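Local coordinates for oligopeptide-binding protein oppA (Lactococcus lactis, PDB 3DRF) that captures oligopeptides in a large cavity between its lobes, as the peptide receptor of the OppABCDF ABC transporter, for uptake by the cell, at residues A[106-110]-A[218-222]; A[117-123]-A[191-197]. All blocks are in the same frame, centred on the assembly; numbering follows the deposited sequence.

Contact 1 of 2, residues A[106-110]-A[218-222]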
loop_
_atom_site.group_PDB
_atom_site.type_symbol
_atom_site.label_atom_id
_atom_site.label_comp_id
_atom_site.label_asym_id
_atom_site.label_seq_id
_atom_site.Cartn_x
_atom_site.Cartn_y
_atom_site.Cartn_z
ATOM N N LEU A 106 8.042 -25.208 -11.025
ATOM C CA LEU A 106 7.012 -24.305 -10.490
ATOM C C LEU A 106 5.627 -24.657 -11.059
ATOM O O LEU A 106 5.416 -24.565 -12.223
ATOM C CB LEU A 106 7.382 -22.827 -10.813
ATOM C CG LEU A 106 6.410 -21.782 -10.303
ATOM C CD1 LEU A 106 6.335 -21.777 -8.743
ATOM C CD2 LEU A 106 6.801 -20.355 -10.884
ATOM N N LYS A 107 4.746 -25.005 -10.146
ATOM C CA LYS A 107 3.390 -25.437 -10.465
ATOM C C LYS A 107 2.344 -24.637 -9.667
ATOM O O LYS A 107 2.616 -24.084 -8.660
ATOM C CB LYS A 107 3.277 -26.948 -10.137
ATOM C CG LYS A 107 4.171 -27.866 -11.012
ATOM C CD LYS A 107 3.961 -29.332 -10.582
ATOM C CE LYS A 107 4.870 -30.205 -11.406
ATOM N NZ LYS A 107 4.390 -30.009 -12.774
ATOM N N TRP A 108 1.153 -24.630 -10.194
ATOM C CA TRP A 108 -0.056 -24.253 -9.450
ATOM C C TRP A 108 -0.502 -25.397 -8.520
ATOM O O TRP A 108 -0.084 -26.543 -8.675
ATOM C CB TRP A 108 -1.229 -23.984 -10.452
ATOM C CG TRP A 108 -0.925 -22.744 -11.334
ATOM C CD1 TRP A 108 -0.529 -22.766 -12.621
ATOM C CD2 TRP A 108 -0.894 -21.374 -10.911
ATOM N NE1 TRP A 108 -0.305 -21.483 -13.070
ATOM C CE2 TRP A 108 -0.499 -20.621 -12.024
ATOM C CE3 TRP A 108 -1.230 -20.716 -9.722
ATOM C CZ2 TRP A 108 -0.430 -19.222 -11.997
ATOM C CZ3 TRP A 108 -1.140 -19.327 -9.687
ATOM C CH2 TRP A 108 -0.732 -18.587 -10.836
ATOM N N SER A 109 -1.389 -25.047 -7.593
ATOM C CA SER A 109 -1.828 -25.996 -6.558
ATOM C C SER A 109 -2.769 -27.111 -7.100
ATOM O O SER A 109 -3.126 -27.984 -6.380
ATOM C CB SER A 109 -2.465 -25.235 -5.414
ATOM O OG SER A 109 -3.461 -24.362 -5.923
ATOM N N ASP A 110 -3.115 -27.052 -8.366
ATOM C CA ASP A 110 -3.834 -28.161 -9.029
ATOM C C ASP A 110 -2.843 -29.052 -9.818
ATOM O O ASP A 110 -3.287 -29.931 -10.513
ATOM C CB ASP A 110 -4.931 -27.613 -9.939
ATOM C CG ASP A 110 -4.404 -26.982 -11.192
ATOM O OD1 ASP A 110 -3.248 -26.622 -11.252
ATOM O OD2 ASP A 110 -5.172 -26.832 -12.136
ATOM N N PRO A 218 -9.335 -20.299 -5.339
ATOM C CA PRO A 218 -8.233 -19.940 -6.238
ATOM C C PRO A 218 -7.248 -21.075 -6.489
ATOM O O PRO A 218 -7.318 -22.031 -5.798
ATOM C CB PRO A 218 -7.541 -18.810 -5.447
ATOM C CG PRO A 218 -7.626 -19.335 -3.979
ATOM C CD PRO A 218 -9.025 -19.968 -3.921
ATOM N N LEU A 219 -6.379 -20.958 -7.473
ATOM C CA LEU A 219 -5.094 -21.655 -7.492
ATOM C C LEU A 219 -3.982 -20.737 -6.968
ATOM O O LEU A 219 -3.988 -19.540 -7.197
ATOM C CB LEU A 219 -4.712 -22.136 -8.915
ATOM C CG LEU A 219 -5.753 -23.026 -9.621
ATOM C CD1 LEU A 219 -5.191 -23.546 -10.973
ATOM C CD2 LEU A 219 -6.136 -24.223 -8.699
ATOM N N VAL A 220 -3.019 -21.355 -6.291
ATOM C CA VAL A 220 -1.862 -20.629 -5.743
ATOM C C VAL A 220 -0.594 -21.424 -5.986
ATOM O O VAL A 220 -0.591 -22.531 -6.453
ATOM C CB VAL A 220 -2.018 -20.313 -4.242
ATOM C CG1 VAL A 220 -3.347 -19.566 -3.990
ATOM C CG2 VAL A 220 -1.973 -21.636 -3.398
ATOM N N THR A 221 0.500 -20.771 -5.670
ATOM C CA THR A 221 1.845 -21.326 -5.937
ATOM C C THR A 221 2.721 -21.512 -4.651
ATOM O O THR A 221 3.773 -22.015 -4.730
ATOM C CB THR A 221 2.659 -20.402 -6.912
ATOM O OG1 THR A 221 2.964 -19.143 -6.282
ATOM C CG2 THR A 221 1.910 -20.185 -8.246
ATOM N N GLY A 222 2.228 -21.085 -3.509
ATOM C CA GLY A 222 3.026 -21.036 -2.297
ATOM C C GLY A 222 3.102 -22.372 -1.527
ATOM O O GLY A 222 2.602 -23.367 -1.945
HETATM O O HOH W 1 3.454 -24.419 -6.104
HETATM O O HOH W 2 -5.503 -23.616 -4.223
#
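S109 faces V220 in the middle of this loop-to-loop contact, and its hydroxyl takes the straighter of the two direct bonds: V220 N donates to S109 OG over 3.1 Å, with 173° at the hydrogen. OG can reach that N-H because chi1 of 52° sets it between its own backbone N and carbonyl carbon, turned to segment 218-222. A water joins the same hydroxyl to the carbonyl of P218. The return bond, S109 N to V220 O at 2.9 Å, is bent and weak; the same oxygen also receives a CH contact from W108 CA.

W108 and T221 run side by side. The methyl CG2 of T221 sits over one face of the indole, 3.8 Å from the centroid of the six-membered ring and displaced toward its rim, a CH-pi contact. T221 turns its hydroxyl instead to D70. L219 CB meets the benzo side of the same ring at CE3, 3.8 Å away, while its CD1 and CD2 lie obliquely against D110, CD1 being 3.5 Å from D110 CG. The carboxylate of D110 has its polar partner in S112. At the other end, a second water lies within hydrogen-bonding distance of both K107 O and T221 O.

The two loops run roughly antiparallel without forming regular strands. They tie the connection between strand 97-102 and helix 116-127 to the lead-in of strand 224-230 in this family 5 solute-binding protein.

Contact 2 of 2, residues A[117-123]-A[191-197]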
loop_
_atom_site.group_PDB
_atom_site.type_symbol
_atom_site.label_atom_id
_atom_site.label_comp_id
_atom_site.label_asym_id
_atom_site.label_seq_id
_atom_site.Cartn_x
_atom_site.Cartn_y
_atom_site.Cartn_z
ATOM N N LYS A 117 3.055 -17.434 -20.097
ATOM C CA LYS A 117 1.771 -16.758 -20.259
ATOM C C LYS A 117 1.105 -16.318 -18.919
ATOM O O LYS A 117 0.495 -15.295 -18.863
ATOM C CB LYS A 117 0.809 -17.676 -21.043
ATOM C CG LYS A 117 -0.656 -17.145 -21.196
ATOM C CD LYS A 117 -0.698 -15.740 -21.888
ATOM C CE LYS A 117 -2.203 -15.299 -22.024
ATOM N NZ LYS A 117 -2.217 -13.912 -22.664
ATOM N N ASP A 118 1.283 -17.120 -17.854
ATOM C CA ASP A 118 0.768 -16.746 -16.503
ATOM C C ASP A 118 1.379 -15.427 -15.998
ATOM O O ASP A 118 0.772 -14.711 -15.314
ATOM C CB ASP A 118 1.047 -17.892 -15.516
ATOM C CG ASP A 118 0.280 -19.171 -15.850
ATOM O OD1 ASP A 118 -0.761 -19.076 -16.471
ATOM O OD2 ASP A 118 0.771 -20.198 -15.498
ATOM N N TYR A 119 2.653 -15.236 -16.322
ATOM C CA TYR A 119 3.331 -13.965 -15.953
ATOM C C TYR A 119 2.823 -12.739 -16.758
ATOM O O TYR A 119 2.522 -11.739 -16.214
ATOM C CB TYR A 119 4.851 -14.173 -16.110
ATOM C CG TYR A 119 5.600 -12.910 -15.706
ATOM C CD1 TYR A 119 5.568 -12.410 -14.380
ATOM C CD2 TYR A 119 6.280 -12.182 -16.657
ATOM C CE1 TYR A 119 6.245 -11.226 -14.038
ATOM C CE2 TYR A 119 6.960 -11.003 -16.329
ATOM C CZ TYR A 119 6.918 -10.527 -15.024
ATOM O OH TYR A 119 7.594 -9.353 -14.697
ATOM N N GLU A 120 2.758 -12.896 -18.072
ATOM C CA GLU A 120 2.172 -11.855 -18.927
ATOM C C GLU A 120 0.714 -11.574 -18.520
ATOM O O GLU A 120 0.278 -10.447 -18.538
ATOM C CB GLU A 120 2.276 -12.309 -20.424
ATOM C CG GLU A 120 1.663 -11.267 -21.387
ATOM C CD GLU A 120 0.130 -11.383 -21.588
ATOM O OE1 GLU A 120 -0.470 -12.344 -21.189
ATOM O OE2 GLU A 120 -0.372 -10.429 -22.198
ATOM N N PHE A 121 -0.017 -12.618 -18.123
ATOM C CA PHE A 121 -1.450 -12.406 -17.794
ATOM C C PHE A 121 -1.657 -11.456 -16.584
ATOM O O PHE A 121 -2.572 -10.695 -16.604
ATOM C CB PHE A 121 -2.181 -13.770 -17.595
ATOM C CG PHE A 121 -3.682 -13.624 -17.488
ATOM C CD1 PHE A 121 -4.354 -14.172 -16.420
ATOM C CD2 PHE A 121 -4.396 -12.932 -18.447
ATOM C CE1 PHE A 121 -5.714 -14.054 -16.316
ATOM C CE2 PHE A 121 -5.820 -12.806 -18.346
ATOM C CZ PHE A 121 -6.434 -13.357 -17.260
ATOM N N THR A 122 -0.735 -11.489 -15.610
ATOM C CA THR A 122 -0.734 -10.481 -14.506
ATOM C C THR A 122 -0.837 -9.030 -15.104
ATOM O O THR A 122 -1.593 -8.218 -14.651
ATOM C CB THR A 122 0.574 -10.596 -13.754
ATOM O OG1 THR A 122 0.582 -11.913 -13.110
ATOM C CG2 THR A 122 0.679 -9.478 -12.687
ATOM N N TYR A 123 -0.055 -8.758 -16.151
ATOM C CA TYR A 123 -0.046 -7.401 -16.759
ATOM C C TYR A 123 -1.426 -7.065 -17.343
ATOM O O TYR A 123 -1.840 -5.977 -17.223
ATOM C CB TYR A 123 1.004 -7.296 -17.851
ATOM C CG TYR A 123 2.450 -7.264 -17.290
ATOM C CD1 TYR A 123 3.128 -8.453 -16.977
ATOM C CD2 TYR A 123 3.103 -6.063 -17.004
ATOM C CE1 TYR A 123 4.439 -8.452 -16.473
ATOM C CE2 TYR A 123 4.438 -6.052 -16.479
ATOM C CZ TYR A 123 5.090 -7.241 -16.262
ATOM O OH TYR A 123 6.371 -7.190 -15.744
ATOM N N LEU A 191 6.497 -6.287 -12.964
ATOM C CA LEU A 191 5.666 -6.934 -11.931
ATOM C C LEU A 191 6.308 -8.250 -11.484
ATOM O O LEU A 191 7.182 -8.776 -12.122
ATOM C CB LEU A 191 4.203 -7.148 -12.458
ATOM C CG LEU A 191 3.489 -5.834 -12.918
ATOM C CD1 LEU A 191 2.103 -6.115 -13.549
ATOM C CD2 LEU A 191 3.382 -4.810 -11.705
ATOM N N GLU A 192 5.782 -8.780 -10.386
ATOM C CA GLU A 192 6.480 -9.868 -9.682
ATOM C C GLU A 192 5.589 -11.009 -9.297
ATOM O O GLU A 192 5.963 -11.798 -8.485
ATOM C CB GLU A 192 7.191 -9.305 -8.407
ATOM C CG GLU A 192 8.121 -8.087 -8.682
ATOM C CD GLU A 192 8.848 -7.594 -7.448
ATOM O OE1 GLU A 192 9.195 -8.377 -6.572
ATOM O OE2 GLU A 192 9.078 -6.420 -7.411
ATOM N N THR A 193 4.398 -11.082 -9.884
ATOM C CA THR A 193 3.439 -12.165 -9.594
ATOM C C THR A 193 2.961 -12.817 -10.890
ATOM O O THR A 193 3.092 -12.263 -11.924
ATOM C CB THR A 193 2.205 -11.613 -8.803
ATOM O OG1 THR A 193 1.526 -10.628 -9.602
ATOM C CG2 THR A 193 2.643 -10.943 -7.475
ATOM N N VAL A 194 2.412 -14.016 -10.729
ATOM C CA VAL A 194 1.726 -14.772 -11.799
ATOM C C VAL A 194 0.228 -14.939 -11.482
ATOM O O VAL A 194 -0.185 -14.890 -10.392
ATOM C CB VAL A 194 2.378 -16.198 -11.985
ATOM C CG1 VAL A 194 3.702 -16.085 -12.741
ATOM C CG2 VAL A 194 2.582 -16.937 -10.642
ATOM N N ALA A 195 -0.527 -15.095 -12.542
ATOM C CA ALA A 195 -1.982 -15.369 -12.478
ATOM C C ALA A 195 -2.260 -16.602 -13.310
ATOM O O ALA A 195 -1.667 -16.751 -14.368
ATOM C CB ALA A 195 -2.773 -14.146 -13.024
ATOM N N PRO A 196 -3.148 -17.460 -12.835
ATOM C CA PRO A 196 -3.347 -18.766 -13.494
ATOM C C PRO A 196 -4.275 -18.657 -14.736
ATOM O O PRO A 196 -5.475 -18.909 -14.655
ATOM C CB PRO A 196 -3.932 -19.618 -12.362
ATOM C CG PRO A 196 -4.712 -18.582 -11.486
ATOM C CD PRO A 196 -3.804 -17.367 -11.519
ATOM N N TYR A 197 -3.649 -18.321 -15.860
ATOM C CA TYR A 197 -4.405 -18.041 -17.090
ATOM C C TYR A 197 -5.298 -19.213 -17.562
ATOM O O TYR A 197 -6.407 -19.002 -17.861
ATOM C CB TYR A 197 -3.453 -17.574 -18.197
ATOM C CG TYR A 197 -4.159 -17.426 -19.531
ATOM C CD1 TYR A 197 -5.005 -16.367 -19.775
ATOM C CD2 TYR A 197 -4.000 -18.385 -20.520
ATOM C CE1 TYR A 197 -5.655 -16.260 -21.007
ATOM C CE2 TYR A 197 -4.636 -18.269 -21.757
ATOM C CZ TYR A 197 -5.462 -17.215 -21.951
ATOM O OH TYR A 197 -6.136 -17.045 -23.161
HETATM O O HOH W 3 -0.830 -11.656 -10.635
#
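Segment 191-197 runs along one flank of helix 116-127, bringing the CA atoms of Y119 and V194 to 4.5 Å, and A195 N gives D118 O a nearly straight bond (175°). P196 occupies the N-cap position of helix 197-200, and D118 OD1, from the neighbouring helix, accepts Y197 N at 3.0 Å, the donor standing above the carboxylate plane.

The Y197 ring makes two contacts, K117 over a face and F121 at its edge. K117, bent at chi2 (57°), lays CE over the centre of that face, 3.5 Å from the centroid, and its NZ adds a cation-pi contact while pairing with E120 and E124. The edge of Y197 is directed at the face of F121 in a T-shaped pair, planes at 70°, with CD1 above the middle of the F121 ring.

Toward L191 the hydroxyls form a chain: L191 N donates to Y123 OH (2.9 Å), Y123 OH to Y119 OH (2.7 Å), and Y119 OH to L191 O (2.7 Å). L191 CD1 meanwhile covers one face of Y123. A phenylalanine in place of Y123 would probably leave L191 N without its acceptor and Y119 OH without its donor. T122 OG1 donates to T193 O at 2.8 Å and accepts from a water shared with T193.

This is a buried helix-to-loop interface, where helix 116-127 fastens the segment leading into helix 197-200, an inverse gamma turn at P196 included.

How the contacts relate
The two contacts have centres about 13 Å apart, on the same side of the chain's centre. Contact 2 is nested inside contact 1 along the chain: 106-110 precedes helix 116-127, which carries 117-123, and 191-197 runs into helix 197-200 before 218-222 leads to strand 224-230. W108 joins them directly. Its NE1 probably hydrogen-bonds D118 OD2 (3.0 Å), and its CZ2 packs on P196 CA at 3.3 Å, so one indole touches segments from both contacts. D118 thus serves the loop of contact 1 with one carboxylate oxygen and that of contact 2 with the other. Joined through W108, they bring the lead-in and first turns of helix 116-127 together with the segments flanking helix 197-200.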